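Local coordinates for conserved exported protein (Bacteroides fragilis, PDB 3CLW) that is of unknown function but probably hydrolyses O-glycosidic bonds in carbohydrate substrates, at residues A[21-26]-A[67-72]; A[405-410]-A[432-437]. One frame throughout, in Å; residues are numbered along the deposited sequence.

Contact 1 (A[21-26]-A[67-72])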
ATOM      1  N   ASN A  21       1.893  -2.202  -9.051  1.00 34.69           N
ATOM      2  CA  ASN A  21       2.876  -2.603  -8.011  1.00 34.00           C
ATOM      3  C   ASN A  21       2.218  -3.211  -6.800  1.00 33.98           C
ATOM      4  O   ASN A  21       0.995  -3.203  -6.672  1.00 33.82           O
ATOM      5  CB  ASN A  21       3.706  -1.399  -7.532  1.00 32.75           C
ATOM      6  CG  ASN A  21       2.843  -0.276  -6.910  1.00 33.20           C
ATOM      7  OD1 ASN A  21       2.391  -0.376  -5.761  1.00 32.25           O
ATOM      8  ND2 ASN A  21       2.634   0.807  -7.664  1.00 32.29           N
ATOM      9  N   PHE A  22       3.063  -3.719  -5.912  1.00 33.70           N
ATOM     10  CA  PHE A  22       2.720  -3.965  -4.531  1.00 32.81           C
ATOM     11  C   PHE A  22       3.758  -3.169  -3.762  1.00 32.99           C
ATOM     12  O   PHE A  22       4.915  -3.064  -4.170  1.00 32.66           O
ATOM     13  CB  PHE A  22       2.801  -5.465  -4.223  1.00 33.52           C
ATOM     14  CG  PHE A  22       1.685  -6.274  -4.879  1.00 32.73           C
ATOM     15  CD1 PHE A  22       0.507  -6.560  -4.174  1.00 31.15           C
ATOM     16  CD2 PHE A  22       1.804  -6.696  -6.197  1.00 32.25           C
ATOM     17  CE1 PHE A  22      -0.523  -7.266  -4.781  1.00 33.48           C
ATOM     18  CE2 PHE A  22       0.786  -7.391  -6.810  1.00 34.77           C
ATOM     19  CZ  PHE A  22      -0.385  -7.679  -6.106  1.00 33.88           C
ATOM     20  N   SER A  23       3.337  -2.591  -2.653  1.00 32.13           N
ATOM     21  CA  SER A  23       4.127  -1.592  -2.027  1.00 31.46           C
ATOM     22  C   SER A  23       4.045  -1.684  -0.511  1.00 30.74           C
ATOM     23  O   SER A  23       3.266  -2.456   0.022  1.00 30.20           O
ATOM     24  CB  SER A  23       3.668  -0.229  -2.508  1.00 31.23           C
ATOM     25  OG  SER A  23       4.603   0.768  -2.132  1.00 32.42           O
ATOM     26  N   ALA A  24       4.890  -0.907   0.163  1.00 30.65           N
ATOM     27  CA  ALA A  24       4.758  -0.659   1.592  1.00 31.76           C
ATOM     28  C   ALA A  24       5.407   0.681   1.878  1.00 32.56           C
ATOM     29  O   ALA A  24       5.957   1.310   0.983  1.00 33.74           O
ATOM     30  CB  ALA A  24       5.415  -1.782   2.423  1.00 30.18           C
ATOM     31  N   SER A  25       5.384   1.090   3.137  1.00 33.14           N
ATOM     32  CA  SER A  25       5.753   2.434   3.514  1.00 33.12           C
ATOM     33  C   SER A  25       6.989   2.441   4.434  1.00 33.37           C
ATOM     34  O   SER A  25       7.162   1.551   5.269  1.00 33.81           O
ATOM     35  CB  SER A  25       4.518   3.056   4.195  1.00 32.83           C
ATOM     36  OG  SER A  25       4.742   4.389   4.536  1.00 33.26           O
ATOM     37  N   ASP A  26       7.841   3.446   4.263  1.00 33.44           N
ATOM     38  CA  ASP A  26       9.019   3.659   5.111  1.00 33.28           C
ATOM     39  C   ASP A  26       8.756   4.431   6.426  1.00 33.24           C
ATOM     40  O   ASP A  26       9.689   4.801   7.141  1.00 33.31           O
ATOM     41  CB  ASP A  26      10.088   4.377   4.289  1.00 32.87           C
ATOM     42  CG  ASP A  26       9.889   5.886   4.218  1.00 33.90           C
ATOM     43  OD1 ASP A  26       8.826   6.406   4.620  1.00 32.89           O
ATOM     44  OD2 ASP A  26      10.845   6.561   3.768  1.00 35.01           O
ATOM     45  N   ASN A  67       6.976  -1.168  -5.595  1.00 31.18           N
ATOM     46  CA  ASN A  67       6.951   0.270  -5.332  1.00 30.61           C
ATOM     47  C   ASN A  67       7.391   0.412  -3.875  1.00 30.78           C
ATOM     48  O   ASN A  67       7.347  -0.582  -3.116  1.00 31.22           O
ATOM     49  CB  ASN A  67       5.548   0.859  -5.550  1.00 30.01           C
ATOM     50  CG  ASN A  67       5.459   2.361  -5.195  1.00 31.33           C
ATOM     51  OD1 ASN A  67       6.010   3.225  -5.884  1.00 34.55           O
ATOM     52  ND2 ASN A  67       4.751   2.665  -4.134  1.00 29.29           N
ATOM     53  N   TRP A  68       7.849   1.603  -3.491  1.00 30.07           N
ATOM     54  CA  TRP A  68       8.217   1.895  -2.080  1.00 30.30           C
ATOM     55  C   TRP A  68       7.719   3.292  -1.748  1.00 30.03           C
ATOM     56  O   TRP A  68       7.973   4.231  -2.515  1.00 29.41           O
ATOM     57  CB  TRP A  68       9.736   1.814  -1.875  1.00 28.90           C
ATOM     58  CG  TRP A  68      10.269   2.030  -0.437  1.00 29.07           C
ATOM     59  CD1 TRP A  68      11.178   2.983  -0.023  1.00 27.66           C
ATOM     60  CD2 TRP A  68       9.970   1.240   0.717  1.00 28.48           C
ATOM     61  NE1 TRP A  68      11.465   2.833   1.310  1.00 29.47           N
ATOM     62  CE2 TRP A  68      10.738   1.765   1.796  1.00 30.61           C
ATOM     63  CE3 TRP A  68       9.119   0.142   0.954  1.00 29.32           C
ATOM     64  CZ2 TRP A  68      10.655   1.242   3.107  1.00 28.38           C
ATOM     65  CZ3 TRP A  68       9.044  -0.390   2.260  1.00 29.17           C
ATOM     66  CH2 TRP A  68       9.812   0.169   3.319  1.00 27.97           C
ATOM     67  N   ARG A  69       6.968   3.420  -0.654  1.00 29.96           N
ATOM     68  CA  ARG A  69       6.412   4.725  -0.310  1.00 31.16           C
ATOM     69  C   ARG A  69       7.316   5.445   0.714  1.00 31.55           C
ATOM     70  O   ARG A  69       7.533   4.946   1.825  1.00 31.66           O
ATOM     71  CB  ARG A  69       4.977   4.615   0.204  1.00 30.89           C
ATOM     72  CG  ARG A  69       3.959   4.023  -0.791  1.00 33.86           C
ATOM     73  CD  ARG A  69       2.584   3.770  -0.135  1.00 32.42           C
ATOM     74  NE  ARG A  69       2.046   4.982   0.494  1.00 33.90           N
ATOM     75  CZ  ARG A  69       1.177   5.825  -0.077  1.00 33.19           C
ATOM     76  NH1 ARG A  69       0.682   5.607  -1.304  1.00 31.64           N
ATOM     77  NH2 ARG A  69       0.786   6.890   0.603  1.00 31.66           N
ATOM     78  N   VAL A  70       7.835   6.609   0.317  1.00 30.95           N
ATOM     79  CA  VAL A  70       8.730   7.412   1.140  1.00 30.34           C
ATOM     80  C   VAL A  70       7.997   8.622   1.777  1.00 31.18           C
ATOM     81  O   VAL A  70       7.406   9.455   1.072  1.00 30.68           O
ATOM     82  CB  VAL A  70       9.960   7.859   0.299  1.00 30.02           C
ATOM     83  CG1 VAL A  70      10.887   8.813   1.095  1.00 30.73           C
ATOM     84  CG2 VAL A  70      10.707   6.639  -0.176  1.00 27.90           C
ATOM     85  N   ASN A  71       8.035   8.691   3.104  1.00 30.48           N
ATOM     86  CA  ASN A  71       7.455   9.798   3.858  1.00 31.01           C
ATOM     87  C   ASN A  71       8.390  11.006   3.854  1.00 31.41           C
ATOM     88  O   ASN A  71       9.385  11.053   4.591  1.00 31.07           O
ATOM     89  CB  ASN A  71       7.167   9.372   5.320  1.00 30.57           C
ATOM     90  CG  ASN A  71       6.393  10.443   6.117  1.00 32.02           C
ATOM     91  OD1 ASN A  71       6.497  10.507   7.330  1.00 34.74           O
ATOM     92  ND2 ASN A  71       5.643  11.279   5.438  1.00 32.12           N
ATOM     93  N   ILE A  72       8.052  11.983   3.018  1.00 31.83           N
ATOM     94  CA  ILE A  72       8.749  13.244   2.995  1.00 31.12           C
ATOM     95  C   ILE A  72       8.332  13.997   4.257  1.00 31.45           C
ATOM     96  O   ILE A  72       7.141  14.271   4.483  1.00 32.07           O
ATOM     97  CB  ILE A  72       8.432  14.028   1.702  1.00 31.19           C
ATOM     98  CG1 ILE A  72       8.902  13.226   0.463  1.00 30.89           C
ATOM     99  CG2 ILE A  72       9.059  15.399   1.737  1.00 28.50           C
ATOM    100  CD1 ILE A  72      10.398  12.870   0.435  1.00 29.39           C
TER
HETATM  101  O   HOH W   1       2.110   5.152   3.470  1.00 30.62           O
HETATM  102  O   HOH W   2      12.934   4.932   2.675  1.00 32.54           O

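Contact 2 (A[405-410]-A[432-437])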
ATOM      1  N   PRO A 405       4.846  -5.844 -12.165  1.00 38.27           N
ATOM      2  CA  PRO A 405       4.369  -4.656 -12.912  1.00 38.82           C
ATOM      3  C   PRO A 405       4.159  -4.943 -14.387  1.00 38.92           C
ATOM      4  O   PRO A 405       5.030  -5.484 -15.030  1.00 39.58           O
ATOM      5  CB  PRO A 405       5.514  -3.646 -12.744  1.00 38.86           C
ATOM      6  CG  PRO A 405       6.104  -3.997 -11.414  1.00 38.82           C
ATOM      7  CD  PRO A 405       5.984  -5.514 -11.285  1.00 37.79           C
ATOM      8  N   GLY A 406       3.007  -4.591 -14.922  1.00 38.76           N
ATOM      9  CA  GLY A 406       2.773  -4.752 -16.362  1.00 39.23           C
ATOM     10  C   GLY A 406       1.887  -5.947 -16.671  1.00 39.31           C
ATOM     11  O   GLY A 406       1.308  -6.013 -17.737  1.00 39.86           O
ATOM     12  N   MET A 407       1.780  -6.891 -15.730  1.00 38.77           N
ATOM     13  CA  MET A 407       0.944  -8.062 -15.928  1.00 37.06           C
ATOM     14  C   MET A 407      -0.488  -7.589 -15.939  1.00 38.35           C
ATOM     15  O   MET A 407      -0.821  -6.585 -15.320  1.00 39.10           O
ATOM     16  CB  MET A 407       1.125  -9.093 -14.809  1.00 36.69           C
ATOM     17  CG  MET A 407       2.381  -9.982 -14.932  1.00 36.00           C
ATOM     18  SD  MET A 407       2.307 -11.356 -13.766  1.00 31.77           S
ATOM     19  CE  MET A 407       3.763 -12.218 -14.273  1.00 34.87           C
ATOM     20  N   LYS A 408      -1.354  -8.324 -16.613  1.00 38.39           N
ATOM     21  CA  LYS A 408      -2.758  -8.002 -16.534  1.00 38.73           C
ATOM     22  C   LYS A 408      -3.499  -9.112 -15.831  1.00 38.38           C
ATOM     23  O   LYS A 408      -3.149 -10.271 -15.985  1.00 38.87           O
ATOM     24  CB  LYS A 408      -3.285  -7.706 -17.934  1.00 39.01           C
ATOM     25  CG  LYS A 408      -2.651  -6.410 -18.421  1.00 41.62           C
ATOM     26  CD  LYS A 408      -3.045  -6.023 -19.804  1.00 48.53           C
ATOM     27  CE  LYS A 408      -2.543  -4.621 -20.104  1.00 51.07           C
ATOM     28  NZ  LYS A 408      -2.045  -4.574 -21.516  1.00 56.25           N
ATOM     29  N   ARG A 409      -4.470  -8.742 -15.007  1.00 37.91           N
ATOM     30  CA  ARG A 409      -5.413  -9.695 -14.482  1.00 38.54           C
ATOM     31  C   ARG A 409      -6.276 -10.243 -15.636  1.00 39.29           C
ATOM     32  O   ARG A 409      -6.690  -9.502 -16.521  1.00 39.73           O
ATOM     33  CB  ARG A 409      -6.305  -9.070 -13.408  1.00 37.10           C
ATOM     34  CG  ARG A 409      -7.099 -10.099 -12.671  1.00 36.99           C
ATOM     35  CD  ARG A 409      -7.828  -9.528 -11.499  1.00 35.57           C
ATOM     36  NE  ARG A 409      -8.996  -8.749 -11.896  1.00 38.68           N
ATOM     37  CZ  ARG A 409     -10.239  -9.235 -11.969  1.00 39.49           C
ATOM     38  NH1 ARG A 409     -10.463 -10.515 -11.727  1.00 38.93           N
ATOM     39  NH2 ARG A 409     -11.258  -8.450 -12.298  1.00 37.43           N
ATOM     40  N   ILE A 410      -6.516 -11.549 -15.616  1.00 40.34           N
ATOM     41  CA  ILE A 410      -7.294 -12.220 -16.663  1.00 40.52           C
ATOM     42  C   ILE A 410      -8.354 -13.043 -15.964  1.00 40.95           C
ATOM     43  O   ILE A 410      -8.311 -13.196 -14.736  1.00 41.08           O
ATOM     44  CB  ILE A 410      -6.406 -13.083 -17.588  1.00 40.57           C
ATOM     45  CG1 ILE A 410      -5.622 -14.147 -16.781  1.00 41.54           C
ATOM     46  CG2 ILE A 410      -5.455 -12.199 -18.358  1.00 40.19           C
ATOM     47  CD1 ILE A 410      -4.665 -14.961 -17.606  1.00 40.51           C
ATOM     48  N   TYR A 432      -3.267 -13.836 -13.452  1.00 37.39           N
ATOM     49  CA  TYR A 432      -2.574 -12.646 -13.973  1.00 37.75           C
ATOM     50  C   TYR A 432      -1.596 -13.169 -14.950  1.00 37.54           C
ATOM     51  O   TYR A 432      -1.134 -14.268 -14.774  1.00 37.81           O
ATOM     52  CB  TYR A 432      -1.810 -11.869 -12.854  1.00 37.09           C
ATOM     53  CG  TYR A 432      -2.701 -11.586 -11.694  1.00 36.08           C
ATOM     54  CD1 TYR A 432      -3.327 -10.359 -11.564  1.00 35.46           C
ATOM     55  CD2 TYR A 432      -2.969 -12.566 -10.753  1.00 35.19           C
ATOM     56  CE1 TYR A 432      -4.200 -10.126 -10.550  1.00 35.55           C
ATOM     57  CE2 TYR A 432      -3.836 -12.340  -9.709  1.00 36.73           C
ATOM     58  CZ  TYR A 432      -4.453 -11.119  -9.620  1.00 37.09           C
ATOM     59  OH  TYR A 432      -5.308 -10.872  -8.587  1.00 38.17           O
ATOM     60  N   THR A 433      -1.262 -12.387 -15.967  1.00 38.46           N
ATOM     61  CA  THR A 433      -0.274 -12.834 -16.957  1.00 39.60           C
ATOM     62  C   THR A 433       0.530 -11.702 -17.598  1.00 40.95           C
ATOM     63  O   THR A 433       0.057 -10.579 -17.717  1.00 41.31           O
ATOM     64  CB  THR A 433      -0.902 -13.708 -18.087  1.00 39.44           C
ATOM     65  OG1 THR A 433       0.142 -14.252 -18.910  1.00 40.22           O
ATOM     66  CG2 THR A 433      -1.842 -12.907 -18.969  1.00 38.26           C
ATOM     67  N   ASP A 434       1.741 -12.019 -18.022  1.00 41.90           N
ATOM     68  CA  ASP A 434       2.494 -11.136 -18.897  1.00 43.83           C
ATOM     69  C   ASP A 434       2.639 -11.727 -20.313  1.00 44.77           C
ATOM     70  O   ASP A 434       3.465 -11.268 -21.101  1.00 45.42           O
ATOM     71  CB  ASP A 434       3.887 -10.862 -18.303  1.00 43.80           C
ATOM     72  CG  ASP A 434       4.747 -12.136 -18.171  1.00 43.85           C
ATOM     73  OD1 ASP A 434       4.230 -13.273 -18.306  1.00 41.28           O
ATOM     74  OD2 ASP A 434       5.961 -11.986 -17.909  1.00 45.77           O
ATOM     75  N   GLY A 435       1.849 -12.750 -20.618  1.00 45.86           N
ATOM     76  CA  GLY A 435       1.973 -13.457 -21.881  1.00 47.18           C
ATOM     77  C   GLY A 435       3.077 -14.512 -21.937  1.00 48.42           C
ATOM     78  O   GLY A 435       3.229 -15.182 -22.959  1.00 48.45           O
ATOM     79  N   LYS A 436       3.857 -14.650 -20.863  1.00 48.82           N
ATOM     80  CA  LYS A 436       4.924 -15.665 -20.803  1.00 50.11           C
ATOM     81  C   LYS A 436       4.696 -16.628 -19.637  1.00 49.85           C
ATOM     82  O   LYS A 436       5.024 -17.804 -19.742  1.00 50.39           O
ATOM     83  CB  LYS A 436       6.317 -15.028 -20.650  1.00 50.27           C
ATOM     84  CG  LYS A 436       6.804 -14.174 -21.820  1.00 53.76           C
ATOM     85  CD  LYS A 436       7.796 -13.130 -21.304  1.00 59.75           C
ATOM     86  CE  LYS A 436       7.579 -11.747 -21.958  1.00 63.45           C
ATOM     87  NZ  LYS A 436       8.478 -11.495 -23.151  1.00 65.36           N
ATOM     88  N   GLU A 437       4.187 -16.092 -18.527  1.00 49.05           N
ATOM     89  CA  GLU A 437       3.814 -16.831 -17.323  1.00 48.41           C
ATOM     90  C   GLU A 437       2.346 -16.580 -17.071  1.00 46.62           C
ATOM     91  O   GLU A 437       1.872 -15.463 -17.298  1.00 46.35           O
ATOM     92  CB  GLU A 437       4.566 -16.278 -16.092  1.00 48.27           C
ATOM     93  CG  GLU A 437       5.749 -17.126 -15.640  1.00 50.97           C
ATOM     94  CD  GLU A 437       6.530 -16.550 -14.440  1.00 51.14           C
ATOM     95  OE1 GLU A 437       7.746 -16.817 -14.363  1.00 55.58           O
ATOM     96  OE2 GLU A 437       5.949 -15.872 -13.555  1.00 55.60           O
TER

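Contact 1 (A[21-26]-A[67-72])
With chi1 of D26 at 82°, its carboxylate folds back over its own backbone toward segment 67-72, while W68, its CG trans to the backbone N, lays its indole against the backbone from A24 to D26. The D26 backbone N and the carbonyl carbon of S25 lie over one face of that indole, offset toward its rim, and D26 CB sits 3.4 Å from W68 CZ2. D26 OD1 accepts from N71 N at 2.9 Å, on its syn side but 33° out of the carboxylate plane. D26 OD2 is gripped by Q110 and by a water that also accepts from W68 NE1 at the indole edge. Between the backbones, R69 is held twice: its N donates to A24 O (2.9 Å) and its O accepts from D26 N (2.9 Å). N67 N reaches F22 O at 3.1 Å. A second water joins S25 OG to R69 NE; R69 NH2 forms a salt bridge with E231 and NH1 a hydrogen bond with Q355, which probably offsets the cost of burying the charge. The two strands run roughly parallel, 26° apart, as neighbouring staves do in the TIM barrel to which this family belongs.

Contact 2 (A[405-410]-A[432-437])
Backbone pairing between K408 and T433 sets the contact. K408 N donates to T433 O at 2.9 Å and T433 N returns a bond to K408 O at 2.8 Å, making an antiparallel hydrogen-bonded pair. R409 and Y432 follow as a non-hydrogen-bonded pair. Two CA-H...O contacts supplement these bonds, from M407 CA to T433 O and from Y432 CA to K408 O.

Apolar contacts flank the pairing. On one face of the sheet the aliphatic part of R409 lies obliquely beside the Y432 ring, with R409 CG 3.6 Å from Y432 CE1; the polar ends part company, R409 NE bonding to Q17 and Y432 OH to S430. I410 crosses T433 at about a right angle, its CG2 and CD1 both meeting the T433 methyl. M407 extends beyond CG past the end of the pairing, its CG 3.8 Å from D434 CB.

Strand 408-414 is bracketed here by strands 6-25 and 427-433, both antiparallel to it, while segment 432-437 turns from strand 427-433 into the antiparallel strand 438-444, a beta hairpin.

Side-chain-to-backbone bonds shape that turn. T433 OG1, trans to the backbone N (chi1 -172°), accepts from G435 N in an ST turn and donates to E437 O at 2.7 Å, 35° out of the carbonyl plane. D434 OD1 takes two amides: K436 N, in an Asx turn, arrives from above the carboxylate plane, whereas E437 N, at 2.8 Å, comes nearly along the C-O axis.

From the N terminus, strand 6-25 takes part in contact 1 through its last residues and borders contact 2 through earlier ones, such as Q17 and I19, which meet segment 405-410. Contact 1 closes first, over 40 intervening residues that include helices 30-36 and 39-50, and brings strand 68-71 alongside strand 6-25. The chain then completes the parallel strands of the barrel before contact 2 opens, which closes a shorter loop of 21 residues. The two are in series, neither nesting nor crossing. Their centres lie about 22 Å apart and their nearest atoms about 5 Å, so they do not touch, yet strand 6-25 links the buried barrel of contact 1 to the C-terminal antiparallel strands of contact 2.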